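Local atomic coordinates of Co-chaperone DjlA N-terminal domain-containing protein (Porphyromonas gingivalis, PDB entry 2H5N), a protein that is of unknown function but binds magnesium, belongs to the TerB-like family of tellurite resistance proteins and is probably related to the DjlA co-chaperone N-terminal domain. Residues I21-K26 with I67-A72; R45-F50 with A88-V93. All coordinates share one frame; numbering follows the deposited sequence.

Contact 1: residues I21-K26 with I67-A72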
ATOM      1  N   ILE A  21     -15.141   8.239  -5.931  1.00 19.33           N
ATOM      2  CA  ILE A  21     -14.232   9.372  -6.041  1.00 19.63           C
ATOM      3  C   ILE A  21     -13.035   9.229  -5.101  1.00 18.83           C
ATOM      4  O   ILE A  21     -11.866   9.297  -5.528  1.00 19.76           O
ATOM      5  CB  ILE A  21     -14.983  10.717  -5.775  1.00 20.55           C
ATOM      6  CG1 ILE A  21     -15.977  10.977  -6.942  1.00 20.21           C
ATOM      7  CG2 ILE A  21     -13.974  11.907  -5.558  1.00 17.73           C
ATOM      8  CD1 ILE A  21     -16.977  12.081  -6.681  1.00 20.62           C
ATOM      9  N   ILE A  22     -13.324   8.978  -3.839  1.00 18.51           N
ATOM     10  CA  ILE A  22     -12.273   8.822  -2.846  1.00 19.45           C
ATOM     11  C   ILE A  22     -11.373   7.569  -3.077  1.00 18.44           C
ATOM     12  O   ILE A  22     -10.168   7.647  -2.863  1.00 18.94           O
ATOM     13  CB  ILE A  22     -12.801   9.029  -1.366  1.00 19.97           C
ATOM     14  CG1 ILE A  22     -11.635   9.383  -0.457  1.00 22.31           C
ATOM     15  CG2 ILE A  22     -13.503   7.806  -0.789  1.00 21.12           C
ATOM     16  CD1 ILE A  22     -11.020  10.764  -0.740  1.00 21.85           C
ATOM     17  N   LYS A  23     -11.942   6.476  -3.592  1.00 17.27           N
ATOM     18  CA  LYS A  23     -11.184   5.272  -4.003  1.00 17.48           C
ATOM     19  C   LYS A  23     -10.222   5.570  -5.192  1.00 17.00           C
ATOM     20  O   LYS A  23      -9.084   5.072  -5.246  1.00 17.51           O
ATOM     21  CB  LYS A  23     -12.187   4.150  -4.362  1.00 17.79           C
ATOM     22  CG  LYS A  23     -11.638   2.755  -4.743  1.00 16.21           C
ATOM     23  CD  LYS A  23     -10.852   2.131  -3.573  1.00 17.97           C
ATOM     24  CE  LYS A  23     -10.719   0.602  -3.637  1.00 19.01           C
ATOM     25  NZ  LYS A  23     -10.766  -0.069  -2.258  1.00 20.22           N
ATOM     26  N   MET A  24     -10.660   6.408  -6.116  1.00 16.54           N
ATOM     27  CA  MET A  24      -9.783   6.822  -7.220  1.00 17.38           C
ATOM     28  C   MET A  24      -8.603   7.656  -6.717  1.00 16.71           C
ATOM     29  O   MET A  24      -7.470   7.454  -7.140  1.00 16.97           O
ATOM     30  CB  MET A  24     -10.577   7.518  -8.344  1.00 16.95           C
ATOM     31  CG  MET A  24     -11.583   6.551  -9.083  1.00 17.82           C
ATOM     32  SD  MET A  24     -10.765   5.197  -9.992  1.00 12.34           S
ATOM     33  CE  MET A  24     -10.715   3.923  -8.705  1.00 16.00           C
ATOM     34  N   ALA A  25      -8.877   8.528  -5.758  1.00 17.91           N
ATOM     35  CA  ALA A  25      -7.892   9.412  -5.145  1.00 17.59           C
ATOM     36  C   ALA A  25      -6.865   8.649  -4.335  1.00 17.69           C
ATOM     37  O   ALA A  25      -5.662   8.924  -4.437  1.00 18.86           O
ATOM     38  CB  ALA A  25      -8.598  10.453  -4.273  1.00 17.44           C
ATOM     39  N   LYS A  26      -7.332   7.709  -3.516  1.00 18.09           N
ATOM     40  CA  LYS A  26      -6.445   6.744  -2.861  1.00 18.01           C
ATOM     41  C   LYS A  26      -5.530   5.948  -3.831  1.00 18.80           C
ATOM     42  O   LYS A  26      -4.319   5.795  -3.603  1.00 19.18           O
ATOM     43  CB  LYS A  26      -7.268   5.800  -2.018  1.00 18.59           C
ATOM     44  CG  LYS A  26      -7.586   6.332  -0.598  1.00 19.34           C
ATOM     45  CD  LYS A  26      -8.489   5.329   0.128  1.00 22.96           C
ATOM     46  CE  LYS A  26      -8.833   5.813   1.491  1.00 24.43           C
ATOM     47  NZ  LYS A  26      -9.406   4.747   2.407  1.00 25.75           N
ATOM     48  N   ILE A  67     -15.113  -1.569  -1.391  1.00 27.64           N
ATOM     49  CA  ILE A  67     -15.397  -1.672  -2.809  1.00 26.11           C
ATOM     50  C   ILE A  67     -14.138  -1.850  -3.623  1.00 25.57           C
ATOM     51  O   ILE A  67     -13.073  -1.368  -3.261  1.00 25.87           O
ATOM     52  CB  ILE A  67     -16.266  -0.516  -3.392  1.00 26.28           C
ATOM     53  CG1 ILE A  67     -15.533   0.834  -3.319  1.00 26.05           C
ATOM     54  CG2 ILE A  67     -17.731  -0.573  -2.831  1.00 26.78           C
ATOM     55  CD1 ILE A  67     -15.695   1.695  -4.601  1.00 25.54           C
ATOM     56  N   GLU A  68     -14.288  -2.558  -4.728  1.00 24.37           N
ATOM     57  CA  GLU A  68     -13.233  -2.745  -5.693  1.00 23.68           C
ATOM     58  C   GLU A  68     -12.905  -1.452  -6.475  1.00 23.23           C
ATOM     59  O   GLU A  68     -13.800  -0.719  -6.923  1.00 22.07           O
ATOM     60  CB  GLU A  68     -13.662  -3.833  -6.678  1.00 24.23           C
ATOM     61  CG  GLU A  68     -13.944  -5.212  -6.060  1.00 26.13           C
ATOM     62  CD  GLU A  68     -12.712  -5.813  -5.422  1.00 30.48           C
ATOM     63  OE1 GLU A  68     -11.643  -5.790  -6.079  1.00 30.83           O
ATOM     64  OE2 GLU A  68     -12.809  -6.297  -4.265  1.00 32.33           O
ATOM     65  N   ALA A  69     -11.612  -1.222  -6.718  1.00 22.54           N
ATOM     66  CA  ALA A  69     -11.208  -0.097  -7.568  1.00 21.92           C
ATOM     67  C   ALA A  69     -11.924  -0.168  -8.915  1.00 21.34           C
ATOM     68  O   ALA A  69     -12.332   0.849  -9.460  1.00 22.86           O
ATOM     69  CB  ALA A  69      -9.655  -0.007  -7.716  1.00 19.70           C
ATOM     70  N   SER A  70     -12.132  -1.363  -9.448  1.00 20.80           N
ATOM     71  CA  SER A  70     -12.756  -1.496 -10.779  1.00 19.50           C
ATOM     72  C   SER A  70     -14.224  -1.036 -10.795  1.00 18.83           C
ATOM     73  O   SER A  70     -14.723  -0.509 -11.784  1.00 16.42           O
ATOM     74  CB  SER A  70     -12.602  -2.933 -11.304  1.00 19.77           C
ATOM     75  OG  SER A  70     -13.077  -3.876 -10.368  1.00 18.84           O
ATOM     76  N   GLN A  71     -14.900  -1.196  -9.666  1.00 17.74           N
ATOM     77  CA  GLN A  71     -16.269  -0.737  -9.533  1.00 18.64           C
ATOM     78  C   GLN A  71     -16.373   0.770  -9.420  1.00 18.58           C
ATOM     79  O   GLN A  71     -17.330   1.380  -9.938  1.00 17.92           O
ATOM     80  CB  GLN A  71     -16.902  -1.395  -8.299  1.00 19.82           C
ATOM     81  CG  GLN A  71     -18.277  -0.881  -7.916  1.00 22.71           C
ATOM     82  CD  GLN A  71     -19.364  -1.079  -8.969  1.00 28.99           C
ATOM     83  OE1 GLN A  71     -19.181  -1.776  -9.997  1.00 31.93           O
ATOM     84  NE2 GLN A  71     -20.519  -0.468  -8.713  1.00 27.66           N
ATOM     85  N   ALA A  72     -15.400   1.390  -8.744  1.00 18.98           N
ATOM     86  CA  ALA A  72     -15.327   2.869  -8.676  1.00 18.40           C
ATOM     87  C   ALA A  72     -15.150   3.450 -10.077  1.00 17.62           C
ATOM     88  O   ALA A  72     -15.747   4.453 -10.424  1.00 18.21           O
ATOM     89  CB  ALA A  72     -14.176   3.319  -7.738  1.00 17.14           C
TER
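Lys23 NZ is gripped by two backbone carbonyls, Ile67 O across the contact and Ser64 O at the end of helix 54-64. Lys23 NZ lies 2.8 Å from Ile67 O, almost in line with the carbonyl bond (C=O...N 174°). The lysine reaches this point because CG is anti to its backbone N (chi1 -176°) and the chain then bends at chi2 and again at chi4. Its methylenes run alongside the start of helix 69-77. Lys23 CG lies 4.0 Å from Ala72 CB, and Lys23 CE lies 3.7 Å from Ala69 N. Ile67 CD1 closes on Lys23 CG at 4.2 Å. The ammonium is thus held by neutral oxygens, while Glu68 at the N-cap keeps its carboxylate well apart from it. Next in the helix, Met24 makes the apolar contact. Its chain is bent at chi2 and chi3, which brings Met24 CE to 3.6 Å from Ala72 CB and 4.2 Å from Ala69 CB. Helix 103-116 packs on Met24 through Ile112 and Cys116. Leu115 of a second subunit also touches it, so this packing extends to a subunit interface. In this all-helical TerB-like fold, helix 15-30 packs on the start of helix 69-77 and, through a lysine, the turn before it.

Contact 2: residues R45-F50 with A88-V93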
ATOM      1  N   ARG A  45      -9.410  17.476   2.456  1.00 22.05           N
ATOM      2  CA  ARG A  45      -9.956  18.853   2.535  1.00 23.10           C
ATOM      3  C   ARG A  45     -10.818  19.142   1.294  1.00 22.89           C
ATOM      4  O   ARG A  45     -11.966  19.547   1.415  1.00 22.30           O
ATOM      5  CB  ARG A  45      -8.834  19.879   2.673  1.00 22.56           C
ATOM      6  CG  ARG A  45      -9.293  21.302   2.905  1.00 26.24           C
ATOM      7  CD  ARG A  45      -8.081  22.217   3.038  1.00 31.32           C
ATOM      8  NE  ARG A  45      -7.409  22.435   1.750  1.00 36.00           N
ATOM      9  CZ  ARG A  45      -6.145  22.096   1.458  1.00 38.45           C
ATOM     10  NH1 ARG A  45      -5.352  21.506   2.364  1.00 38.70           N
ATOM     11  NH2 ARG A  45      -5.668  22.358   0.240  1.00 36.75           N
ATOM     12  N   GLU A  46     -10.281  18.864   0.104  1.00 23.59           N
ATOM     13  CA  GLU A  46     -10.997  19.154  -1.127  1.00 23.43           C
ATOM     14  C   GLU A  46     -12.185  18.237  -1.419  1.00 24.37           C
ATOM     15  O   GLU A  46     -13.084  18.628  -2.162  1.00 23.73           O
ATOM     16  CB  GLU A  46     -10.024  19.210  -2.314  1.00 24.68           C
ATOM     17  CG  GLU A  46      -8.956  20.319  -2.168  1.00 26.10           C
ATOM     18  CD  GLU A  46      -9.568  21.725  -2.138  1.00 29.17           C
ATOM     19  OE1 GLU A  46     -10.385  22.020  -3.016  1.00 28.79           O
ATOM     20  OE2 GLU A  46      -9.236  22.526  -1.242  1.00 31.22           O
ATOM     21  N   PHE A  47     -12.190  17.028  -0.836  1.00 25.09           N
ATOM     22  CA  PHE A  47     -13.334  16.102  -0.909  1.00 25.92           C
ATOM     23  C   PHE A  47     -14.630  16.745  -0.362  1.00 26.85           C
ATOM     24  O   PHE A  47     -15.725  16.475  -0.851  1.00 27.00           O
ATOM     25  CB  PHE A  47     -13.023  14.795  -0.160  1.00 25.04           C
ATOM     26  CG  PHE A  47     -14.024  13.697  -0.379  1.00 25.80           C
ATOM     27  CD1 PHE A  47     -14.459  13.358  -1.667  1.00 24.55           C
ATOM     28  CD2 PHE A  47     -14.480  12.935   0.696  1.00 26.27           C
ATOM     29  CE1 PHE A  47     -15.367  12.315  -1.874  1.00 24.06           C
ATOM     30  CE2 PHE A  47     -15.390  11.856   0.490  1.00 27.06           C
ATOM     31  CZ  PHE A  47     -15.828  11.555  -0.800  1.00 25.63           C
ATOM     32  N   MET A  48     -14.492  17.595   0.648  1.00 26.75           N
ATOM     33  CA  MET A  48     -15.626  18.311   1.186  1.00 27.61           C
ATOM     34  C   MET A  48     -16.330  19.177   0.133  1.00 27.89           C
ATOM     35  O   MET A  48     -17.543  19.397   0.224  1.00 28.67           O
ATOM     36  CB  MET A  48     -15.145  19.177   2.320  1.00 28.02           C
ATOM     37  CG  MET A  48     -14.303  18.379   3.248  1.00 29.80           C
ATOM     38  SD  MET A  48     -15.293  18.168   4.676  1.00 35.17           S
ATOM     39  CE  MET A  48     -14.772  19.679   5.474  1.00 30.30           C
ATOM     40  N   ARG A  49     -15.591  19.634  -0.880  1.00 27.52           N
ATOM     41  CA  ARG A  49     -16.189  20.483  -1.917  1.00 28.45           C
ATOM     42  C   ARG A  49     -17.231  19.721  -2.706  1.00 27.88           C
ATOM     43  O   ARG A  49     -17.990  20.313  -3.463  1.00 28.00           O
ATOM     44  CB  ARG A  49     -15.140  21.035  -2.860  1.00 28.14           C
ATOM     45  CG  ARG A  49     -14.143  21.931  -2.178  1.00 31.67           C
ATOM     46  CD  ARG A  49     -14.269  23.292  -2.690  1.00 35.63           C
ATOM     47  NE  ARG A  49     -13.315  24.176  -2.043  1.00 39.89           N
ATOM     48  CZ  ARG A  49     -13.351  25.497  -2.144  1.00 40.01           C
ATOM     49  NH1 ARG A  49     -12.439  26.225  -1.515  1.00 41.42           N
ATOM     50  NH2 ARG A  49     -14.300  26.089  -2.868  1.00 39.24           N
ATOM     51  N   PHE A  50     -17.274  18.411  -2.499  1.00 27.98           N
ATOM     52  CA  PHE A  50     -18.263  17.529  -3.151  1.00 28.19           C
ATOM     53  C   PHE A  50     -19.616  17.507  -2.458  1.00 28.16           C
ATOM     54  O   PHE A  50     -20.545  16.828  -2.920  1.00 28.48           O
ATOM     55  CB  PHE A  50     -17.708  16.121  -3.318  1.00 27.52           C
ATOM     56  CG  PHE A  50     -16.734  16.005  -4.455  1.00 28.71           C
ATOM     57  CD1 PHE A  50     -17.185  15.798  -5.745  1.00 30.44           C
ATOM     58  CD2 PHE A  50     -15.367  16.122  -4.234  1.00 27.83           C
ATOM     59  CE1 PHE A  50     -16.284  15.671  -6.806  1.00 29.05           C
ATOM     60  CE2 PHE A  50     -14.460  16.020  -5.276  1.00 26.96           C
ATOM     61  CZ  PHE A  50     -14.912  15.802  -6.570  1.00 28.76           C
ATOM     62  N   ALA A  88     -12.101  15.082 -12.367  1.00 20.23           N
ATOM     63  CA  ALA A  88     -10.737  15.277 -12.911  1.00 20.33           C
ATOM     64  C   ALA A  88     -10.005  16.469 -12.266  1.00 20.63           C
ATOM     65  O   ALA A  88      -8.790  16.427 -12.048  1.00 20.53           O
ATOM     66  CB  ALA A  88     -10.758  15.442 -14.447  1.00 20.08           C
ATOM     67  N   SER A  89     -10.739  17.540 -11.976  1.00 21.01           N
ATOM     68  CA  SER A  89     -10.106  18.747 -11.427  1.00 21.42           C
ATOM     69  C   SER A  89      -9.590  18.426 -10.051  1.00 21.10           C
ATOM     70  O   SER A  89      -8.473  18.782  -9.711  1.00 22.31           O
ATOM     71  CB  SER A  89     -11.054  19.969 -11.430  1.00 20.94           C
ATOM     72  OG  SER A  89     -11.577  20.157 -12.736  1.00 20.58           O
ATOM     73  N   TYR A  90     -10.406  17.704  -9.299  1.00 21.31           N
ATOM     74  CA  TYR A  90     -10.102  17.242  -7.947  1.00 21.36           C
ATOM     75  C   TYR A  90      -8.854  16.359  -7.920  1.00 21.32           C
ATOM     76  O   TYR A  90      -7.948  16.557  -7.114  1.00 20.51           O
ATOM     77  CB  TYR A  90     -11.311  16.458  -7.409  1.00 21.46           C
ATOM     78  CG  TYR A  90     -11.045  15.694  -6.126  1.00 22.16           C
ATOM     79  CD1 TYR A  90     -10.703  16.373  -4.953  1.00 19.30           C
ATOM     80  CD2 TYR A  90     -11.134  14.282  -6.080  1.00 19.71           C
ATOM     81  CE1 TYR A  90     -10.463  15.692  -3.790  1.00 20.33           C
ATOM     82  CE2 TYR A  90     -10.911  13.590  -4.887  1.00 19.53           C
ATOM     83  CZ  TYR A  90     -10.575  14.302  -3.743  1.00 21.19           C
ATOM     84  OH  TYR A  90     -10.333  13.662  -2.533  1.00 22.10           O
ATOM     85  N   LEU A  91      -8.786  15.404  -8.845  1.00 21.64           N
ATOM     86  CA  LEU A  91      -7.663  14.509  -8.877  1.00 20.71           C
ATOM     87  C   LEU A  91      -6.400  15.291  -9.219  1.00 21.97           C
ATOM     88  O   LEU A  91      -5.353  15.026  -8.668  1.00 22.36           O
ATOM     89  CB  LEU A  91      -7.919  13.325  -9.804  1.00 21.11           C
ATOM     90  CG  LEU A  91      -8.961  12.302  -9.301  1.00 19.49           C
ATOM     91  CD1 LEU A  91      -9.321  11.372 -10.424  1.00 19.10           C
ATOM     92  CD2 LEU A  91      -8.482  11.499  -8.049  1.00 19.04           C
ATOM     93  N   GLY A  92      -6.543  16.317 -10.055  1.00 21.94           N
ATOM     94  CA  GLY A  92      -5.448  17.104 -10.513  1.00 21.88           C
ATOM     95  C   GLY A  92      -4.845  18.024  -9.485  1.00 23.06           C
ATOM     96  O   GLY A  92      -3.629  18.271  -9.520  1.00 23.79           O
ATOM     97  N   VAL A  93      -5.672  18.534  -8.576  1.00 21.92           N
ATOM     98  CA  VAL A  93      -5.168  19.404  -7.529  1.00 21.95           C
ATOM     99  C   VAL A  93      -4.555  18.661  -6.350  1.00 22.55           C
ATOM    100  O   VAL A  93      -3.765  19.263  -5.618  1.00 21.37           O
ATOM    101  CB  VAL A  93      -6.235  20.405  -6.999  1.00 21.92           C
ATOM    102  CG1 VAL A  93      -6.913  21.147  -8.160  1.00 19.80           C
ATOM    103  CG2 VAL A  93      -7.227  19.706  -6.123  1.00 21.47           C
TER
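Phe50 and Tyr90 form the tight part of this contact, a T-shaped pair with the edge of Phe50 directed at the face of Tyr90. The planes stand at 84° and the centroids are 5.1 Å apart. Phe50 CE2 sits over the rim of the tyrosine ring, 3.5 Å from Tyr90 CG. Phe50 CZ meets Tyr90 CB at 3.8 Å. With chi1 at 169°, the Tyr90 ring swings away from its own N and reaches across to segment 45-50. There Glu46 CB meets the ring edge, 3.8 Å from Tyr90 CE1. Phe47 CB lies 3.8 Å from Tyr90 OH. The hydroxyl is hydrogen-bonded to Met43 O of helix 37-47, and this fixes the far end of the ring. Packing is looser at the partly exposed margin, where Val93 CG2 is 4.4 Å from Glu46 CG and helix 123-130 lies against both residues. The Glu46 carboxylate turns to its own segment. Arg45 NE lies 3.5 Å from Glu46 OE2, and Arg49 makes a long ion pair with it. Aromatic and apolar packing therefore dominates between the segments. The one polar group of the Tyr90 ring is satisfied by Met43 O, which links the two helices, and the charges stay at the outer margin.

Contacts 1 and 2 have centres about 14 Å apart and belong to one all-helical TerB-like domain. Their segments alternate along the chain: 21-26, 45-50, 67-72, then 88-93. Helix 15-30 is followed by helix 37-47, and helix 69-77 by helix 81-94. The two contacts therefore interlock four helices. They also touch directly. Ile22 CD1 lies 3.5 Å from Tyr90 OH, and Ile21 CD1 lies 3.7 Å from Phe50 CE1. Helix 15-30 thus faces contact 2 with Ile21 and Ile22 and helix 69-77 with Lys23 and Met24. Contact 2 is near the centre of the chain, while contact 1 is farther out and reaches a second subunit. Val29, a magnesium ligand with Asp32 and Lys34, lies in the last turn of helix 15-30.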